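Local coordinates for putative peptide binding protein (Ruminococcus gnavus, PDB 3NOH) that is of unknown function but probably binds peptides, with a domain apparently related to periplasmic binding proteins, at residues Gly21-Cys26 and Leu114-Leu119; Asp32-Glu37 and Leu60-Tyr65. All blocks are in the same frame, centred on the assembly; numbering follows the deposited sequence.

Interaction 1: residues Gly21-Cys26 and Leu114-Leu119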
loop_
_atom_site.group_PDB
_atom_site.type_symbol
_atom_site.label_atom_id
_atom_site.label_comp_id
_atom_site.label_asym_id
_atom_site.label_seq_id
_atom_site.Cartn_x
_atom_site.Cartn_y
_atom_site.Cartn_z
ATOM N N GLY A 21 -15.057 -6.015 2.451
ATOM C CA GLY A 21 -14.480 -6.050 3.795
ATOM C C GLY A 21 -13.391 -5.005 3.954
ATOM O O GLY A 21 -13.356 -4.007 3.240
ATOM N N SER A 22 -12.457 -5.300 4.872
ATOM C CA SER A 22 -11.368 -4.396 5.246
ATOM C C SER A 22 -10.117 -4.771 4.542
ATOM O O SER A 22 -9.830 -5.946 4.333
ATOM C CB SER A 22 -11.097 -4.507 6.777
ATOM O OG SER A 22 -12.170 -4.001 7.512
ATOM N N TYR A 23 -9.358 -3.748 4.179
ATOM C CA TYR A 23 -8.067 -3.895 3.589
ATOM C C TYR A 23 -7.136 -3.031 4.358
ATOM O O TYR A 23 -7.548 -2.138 5.124
ATOM C CB TYR A 23 -8.103 -3.443 2.118
ATOM C CG TYR A 23 -8.957 -4.337 1.279
ATOM C CD1 TYR A 23 -10.321 -4.164 1.262
ATOM C CD2 TYR A 23 -8.397 -5.370 0.512
ATOM C CE1 TYR A 23 -11.146 -5.032 0.528
ATOM C CE2 TYR A 23 -9.202 -6.225 -0.220
ATOM C CZ TYR A 23 -10.567 -6.058 -0.204
ATOM O OH TYR A 23 -11.381 -6.892 -0.964
ATOM N N ILE A 24 -5.859 -3.329 4.144
ATOM C CA ILE A 24 -4.830 -2.465 4.650
ATOM C C ILE A 24 -3.880 -1.969 3.604
ATOM O O ILE A 24 -3.566 -2.676 2.651
ATOM C CB ILE A 24 -4.061 -3.079 5.800
ATOM C CG1 ILE A 24 -3.305 -4.313 5.401
ATOM C CG2 ILE A 24 -4.960 -3.331 7.052
ATOM C CD1 ILE A 24 -2.237 -4.631 6.527
ATOM N N PHE A 25 -3.482 -0.694 3.782
ATOM C CA PHE A 25 -2.366 -0.099 3.098
ATOM C C PHE A 25 -1.267 0.056 4.108
ATOM O O PHE A 25 -1.442 0.793 5.078
ATOM C CB PHE A 25 -2.718 1.227 2.437
ATOM C CG PHE A 25 -1.549 1.931 1.826
ATOM C CD1 PHE A 25 -0.943 1.425 0.710
ATOM C CD2 PHE A 25 -1.057 3.122 2.392
ATOM C CE1 PHE A 25 0.143 2.052 0.156
ATOM C CE2 PHE A 25 0.030 3.763 1.803
ATOM C CZ PHE A 25 0.626 3.218 0.711
ATOM N N CYS A 26 -0.131 -0.620 3.866
ATOM C CA CYS A 26 0.881 -0.788 4.896
ATOM C C CYS A 26 2.238 -0.341 4.326
ATOM O O CYS A 26 2.617 -0.761 3.230
ATOM C CB CYS A 26 0.940 -2.284 5.340
ATOM S SG CYS A 26 2.024 -2.543 6.735
ATOM N N LEU A 114 -0.562 -3.662 -0.240
ATOM C CA LEU A 114 -2.010 -3.675 -0.044
ATOM C C LEU A 114 -2.451 -5.090 0.200
ATOM O O LEU A 114 -1.998 -5.996 -0.494
ATOM C CB LEU A 114 -2.703 -3.176 -1.306
ATOM C CG LEU A 114 -2.672 -1.676 -1.547
ATOM C CD1 LEU A 114 -2.964 -1.373 -3.031
ATOM C CD2 LEU A 114 -3.675 -0.967 -0.612
ATOM N N SER A 115 -3.357 -5.313 1.138
ATOM C CA SER A 115 -3.888 -6.660 1.311
ATOM C C SER A 115 -5.237 -6.631 1.979
ATOM O O SER A 115 -5.623 -5.667 2.663
ATOM C CB SER A 115 -2.933 -7.572 2.123
ATOM O OG SER A 115 -2.951 -7.235 3.519
ATOM N N GLU A 116 -5.968 -7.737 1.816
ATOM C CA GLU A 116 -7.069 -8.052 2.711
ATOM C C GLU A 116 -6.516 -7.950 4.132
ATOM O O GLU A 116 -5.364 -8.366 4.374
ATOM C CB GLU A 116 -7.598 -9.479 2.474
ATOM C CG GLU A 116 -8.357 -9.559 1.177
ATOM C CD GLU A 116 -9.137 -10.864 0.946
ATOM O OE1 GLU A 116 -9.180 -11.753 1.830
ATOM O OE2 GLU A 116 -9.851 -10.867 -0.107
ATOM N N SER A 117 -7.309 -7.432 5.048
ATOM C CA SER A 117 -6.807 -7.088 6.373
ATOM C C SER A 117 -6.224 -8.310 7.120
ATOM O O SER A 117 -5.256 -8.119 7.888
ATOM C CB SER A 117 -7.858 -6.409 7.223
ATOM O OG SER A 117 -8.968 -7.245 7.458
ATOM N N ASP A 118 -6.779 -9.504 6.829
ATOM C CA ASP A 118 -6.366 -10.740 7.516
ATOM C C ASP A 118 -5.323 -11.566 6.771
ATOM O O ASP A 118 -5.026 -12.696 7.174
ATOM C CB ASP A 118 -7.559 -11.624 7.830
ATOM C CG ASP A 118 -8.360 -12.054 6.583
ATOM O OD1 ASP A 118 -8.238 -11.493 5.475
ATOM O OD2 ASP A 118 -9.216 -12.945 6.765
ATOM N N LEU A 119 -4.704 -11.019 5.751
ATOM C CA LEU A 119 -3.733 -11.805 5.022
ATOM C C LEU A 119 -2.424 -11.990 5.837
ATOM O O LEU A 119 -1.917 -13.091 5.939
ATOM C CB LEU A 119 -3.384 -11.203 3.685
ATOM C CG LEU A 119 -2.285 -11.965 2.893
ATOM C CD1 LEU A 119 -2.611 -13.511 2.660
ATOM C CD2 LEU A 119 -1.927 -11.276 1.580
HETATM O O HOH W 1 -10.339 -8.934 -2.043
#

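Interaction 2: residues Asp32-Glu37 and Leu60-Tyr65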
loop_
_atom_site.group_PDB
_atom_site.type_symbol
_atom_site.label_atom_id
_atom_site.label_comp_id
_atom_site.label_asym_id
_atom_site.label_seq_id
_atom_site.Cartn_x
_atom_site.Cartn_y
_atom_site.Cartn_z
ATOM N N ASP A 32 14.356 4.128 4.492
ATOM C CA ASP A 32 14.783 5.510 4.432
ATOM C C ASP A 32 13.810 6.386 3.680
ATOM O O ASP A 32 13.447 7.461 4.157
ATOM C CB ASP A 32 16.183 5.616 3.812
ATOM C CG ASP A 32 17.289 5.266 4.807
ATOM O OD1 ASP A 32 16.967 5.098 6.011
ATOM O OD2 ASP A 32 18.477 5.158 4.398
ATOM N N LYS A 33 13.368 5.922 2.523
ATOM C CA LYS A 33 12.509 6.749 1.691
ATOM C C LYS A 33 11.097 6.947 2.164
ATOM O O LYS A 33 10.409 7.824 1.666
ATOM C CB LYS A 33 12.506 6.262 0.281
ATOM C CG LYS A 33 11.861 4.993 -0.011
ATOM C CD LYS A 33 12.058 4.799 -1.489
ATOM C CE LYS A 33 11.649 3.428 -1.908
ATOM N NZ LYS A 33 12.045 3.244 -3.352
ATOM N N LEU A 34 10.653 6.106 3.091
ATOM C CA LEU A 34 9.333 6.273 3.679
ATOM C C LEU A 34 9.457 6.576 5.175
ATOM O O LEU A 34 8.488 6.437 5.892
ATOM C CB LEU A 34 8.480 5.026 3.445
ATOM C CG LEU A 34 7.979 4.762 2.013
ATOM C CD1 LEU A 34 7.283 3.401 1.954
ATOM C CD2 LEU A 34 7.081 5.919 1.471
ATOM N N SER A 35 10.624 7.025 5.640
ATOM C CA SER A 35 10.864 7.204 7.063
ATOM C C SER A 35 10.354 8.523 7.638
ATOM O O SER A 35 10.346 8.683 8.843
ATOM C CB SER A 35 12.348 7.118 7.367
ATOM O OG SER A 35 13.048 8.235 6.849
ATOM N N ASP A 36 9.969 9.463 6.770
ATOM C CA ASP A 36 9.384 10.729 7.200
ATOM C C ASP A 36 7.874 10.552 7.529
ATOM O O ASP A 36 7.079 10.201 6.690
ATOM C CB ASP A 36 9.636 11.787 6.104
ATOM C CG ASP A 36 9.167 13.171 6.498
ATOM O OD1 ASP A 36 7.983 13.466 6.263
ATOM O OD2 ASP A 36 9.995 13.944 7.007
ATOM N N GLU A 37 7.483 10.784 8.775
ATOM C CA GLU A 37 6.094 10.582 9.170
ATOM C C GLU A 37 5.071 11.404 8.352
ATOM O O GLU A 37 4.022 10.887 8.004
ATOM C CB GLU A 37 5.939 10.879 10.675
ATOM C CG GLU A 37 4.516 10.727 11.169
ATOM C CD GLU A 37 4.436 10.698 12.692
ATOM O OE1 GLU A 37 5.344 11.249 13.345
ATOM O OE2 GLU A 37 3.475 10.096 13.217
ATOM N N LEU A 60 9.063 11.093 -4.916
ATOM C CA LEU A 60 8.630 9.983 -4.147
ATOM C C LEU A 60 8.479 8.802 -5.080
ATOM O O LEU A 60 7.704 8.848 -6.035
ATOM C CB LEU A 60 7.304 10.292 -3.467
ATOM C CG LEU A 60 6.735 9.157 -2.622
ATOM C CD1 LEU A 60 7.651 8.728 -1.456
ATOM C CD2 LEU A 60 5.393 9.631 -2.086
ATOM N N SER A 61 9.219 7.730 -4.809
ATOM C CA SER A 61 9.145 6.578 -5.658
ATOM C C SER A 61 9.195 5.350 -4.787
ATOM O O SER A 61 10.111 5.262 -3.990
ATOM C CB SER A 61 10.378 6.556 -6.585
ATOM O OG SER A 61 10.254 5.508 -7.508
ATOM N N PHE A 62 8.248 4.423 -4.962
ATOM C CA PHE A 62 8.177 3.215 -4.136
ATOM C C PHE A 62 7.285 2.189 -4.787
ATOM O O PHE A 62 6.490 2.505 -5.675
ATOM C CB PHE A 62 7.739 3.496 -2.680
ATOM C CG PHE A 62 6.333 4.009 -2.537
ATOM C CD1 PHE A 62 6.063 5.376 -2.676
ATOM C CD2 PHE A 62 5.280 3.152 -2.297
ATOM C CE1 PHE A 62 4.743 5.832 -2.572
ATOM C CE2 PHE A 62 3.955 3.631 -2.164
ATOM C CZ PHE A 62 3.699 4.967 -2.305
ATOM N N ASP A 63 7.455 0.946 -4.382
ATOM C CA ASP A 63 6.659 -0.141 -4.897
ATOM C C ASP A 63 5.550 -0.487 -3.909
ATOM O O ASP A 63 5.717 -0.450 -2.671
ATOM C CB ASP A 63 7.542 -1.374 -5.142
ATOM C CG ASP A 63 8.616 -1.151 -6.213
ATOM O OD1 ASP A 63 8.445 -0.276 -7.053
ATOM O OD2 ASP A 63 9.649 -1.884 -6.173
ATOM N N ILE A 64 4.434 -0.959 -4.449
ATOM C CA ILE A 64 3.360 -1.523 -3.662
ATOM C C ILE A 64 3.170 -2.984 -4.048
ATOM O O ILE A 64 2.902 -3.294 -5.207
ATOM C CB ILE A 64 2.003 -0.795 -3.878
ATOM C CG1 ILE A 64 2.155 0.678 -3.486
ATOM C CG2 ILE A 64 0.894 -1.475 -3.043
ATOM C CD1 ILE A 64 0.954 1.589 -3.819
ATOM N N TYR A 65 3.335 -3.899 -3.119
ATOM C CA TYR A 65 3.099 -5.318 -3.362
ATOM C C TYR A 65 1.638 -5.698 -3.139
ATOM O O TYR A 65 0.943 -5.098 -2.337
ATOM C CB TYR A 65 3.966 -6.177 -2.448
ATOM C CG TYR A 65 5.448 -6.040 -2.600
ATOM C CD1 TYR A 65 6.019 -5.466 -3.704
ATOM C CD2 TYR A 65 6.278 -6.591 -1.628
ATOM C CE1 TYR A 65 7.420 -5.382 -3.850
ATOM C CE2 TYR A 65 7.651 -6.527 -1.753
ATOM C CZ TYR A 65 8.213 -5.960 -2.877
ATOM O OH TYR A 65 9.598 -5.882 -2.987
#

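Interaction 1: residues Gly21-Cys26 and Leu114-Leu119
Ile24 and Ser115 form the hydrogen-bonded pair of an antiparallel beta bridge. It joins strands 22-27 and 112-116, neighbours in the mixed five-stranded sheet of this alpha/beta domain. Ile24 N donates to Ser115 O at 2.8 Å. Ser115 N returns a bond to Ile24 O at 3.0 Å. Tyr23 with Glu116 and Phe25 with Leu114 are the flanking non-hydrogen-bonded pairs. Beyond Tyr23, Ser117 N reaches Ser22 O at 3.0 Å, as the strand gives way to a type I turn from Glu116 to Leu119.

The side chains divide between the two faces. On one, Ile24 CG1 packs on Ser115 OG at 3.5 Å. On the other, Leu114 CD2 meets the edge of the Phe25 ring at CD1, 3.9 Å away. The side chains of Tyr23 and Glu116 run alongside each other. Tyr23 CE2 touches Glu116 CG, and the ring and carboxylate planes stand 81° apart. A water lying in the plane of the Tyr23 ring bridges Tyr23 OH and Glu116 OE2. Tyr23 OH is also hydrogen-bonded to Glu20 N.

Helix 71-86 covers Leu114 through Leu73, Tyr76 and Ala77, and Leu73 also touches Tyr23. Strand 129-134 borders the other edge of strand 22-27, with Tyr130 and Ile132 against Ile24. Ser115 OG sits between its own backbone N and carbonyl carbon (chi1 74°), a position from which it donates to Glu116 O at 2.8 Å. Leu119 N closes the turn onto that same oxygen at 3.1 Å, arriving from the opposite face of the carbonyl plane.

Interaction 2: residues Asp32-Glu37 and Leu60-Tyr65
The polar part of this contact is a hydrogen bond from Lys33 NZ to Ser61 O at 2.9 Å. It ties the loop between strand 22-27 and helix 37-47 to strand 61-67 at Ser61. The ammonium comes in tilted 33° from the carbonyl plane. The lysine chain gets there by leaving its backbone between N and the carbonyl carbon (chi1 69°) and then running fully extended. Its methylenes lie alongside the same carbonyl oxygen, with Lys33 CD and CE each 3.2 Å from Ser61 O. Glu111 gives NZ a second, weak and long, ionic partner.

The apolar contacts begin on the same lysine, where Lys33 CE passes Phe62 CB at 4.0 Å. Deeper in, Leu34 CD2 is the methyl that touches both Leu60 and Phe62. It meets Leu60 CD1 at 4.1 Å, with the two leucine side chains crossing at about a right angle. It also approaches the Phe62 ring, 4.3 Å from CD1. Leu60 CG lies in the plane of that ring, at its edge.

Within the loop, Asp32 O takes two bonds from one residue. Ser35 OG donates at 2.8 Å and Ser35 N at 3.2 Å, both from the same face of the carbonyl. This pins the short 3-10 turn at 32-33, which carries Lys33 and leads into Leu34. Asp36 follows as the N-cap of helix 37-47, its OD1 accepting from Ile39 N.

That helix closes over the apolar group, with Leu43 touching Leu34, Leu60 and Phe62. Phe62 also packs on Val91 of strand 90-96 and Ala112 of strand 112-116, the two strands beside 61-67.

In the fold
Interactions 1 and 2 belong to the same mixed sheet, with centres about 18 Å apart on opposite sides of the chain's centre. Strands 112-116 and 61-67 are neighbours in it and run parallel. Where they meet, Leu114 N of interaction 1 lies 3.0 Å from Tyr65 O of interaction 2, a probable hydrogen bond. Ile64 CG2 packs 3.8 Å from Leu114 N. One strand further, Phe25 CE1 touches Ile64 CD1 at 4.1 Å, across strand 112-116. Along the chain, 32-37 and 60-65 both fall inside the loop closed by 21-26 and 114-119.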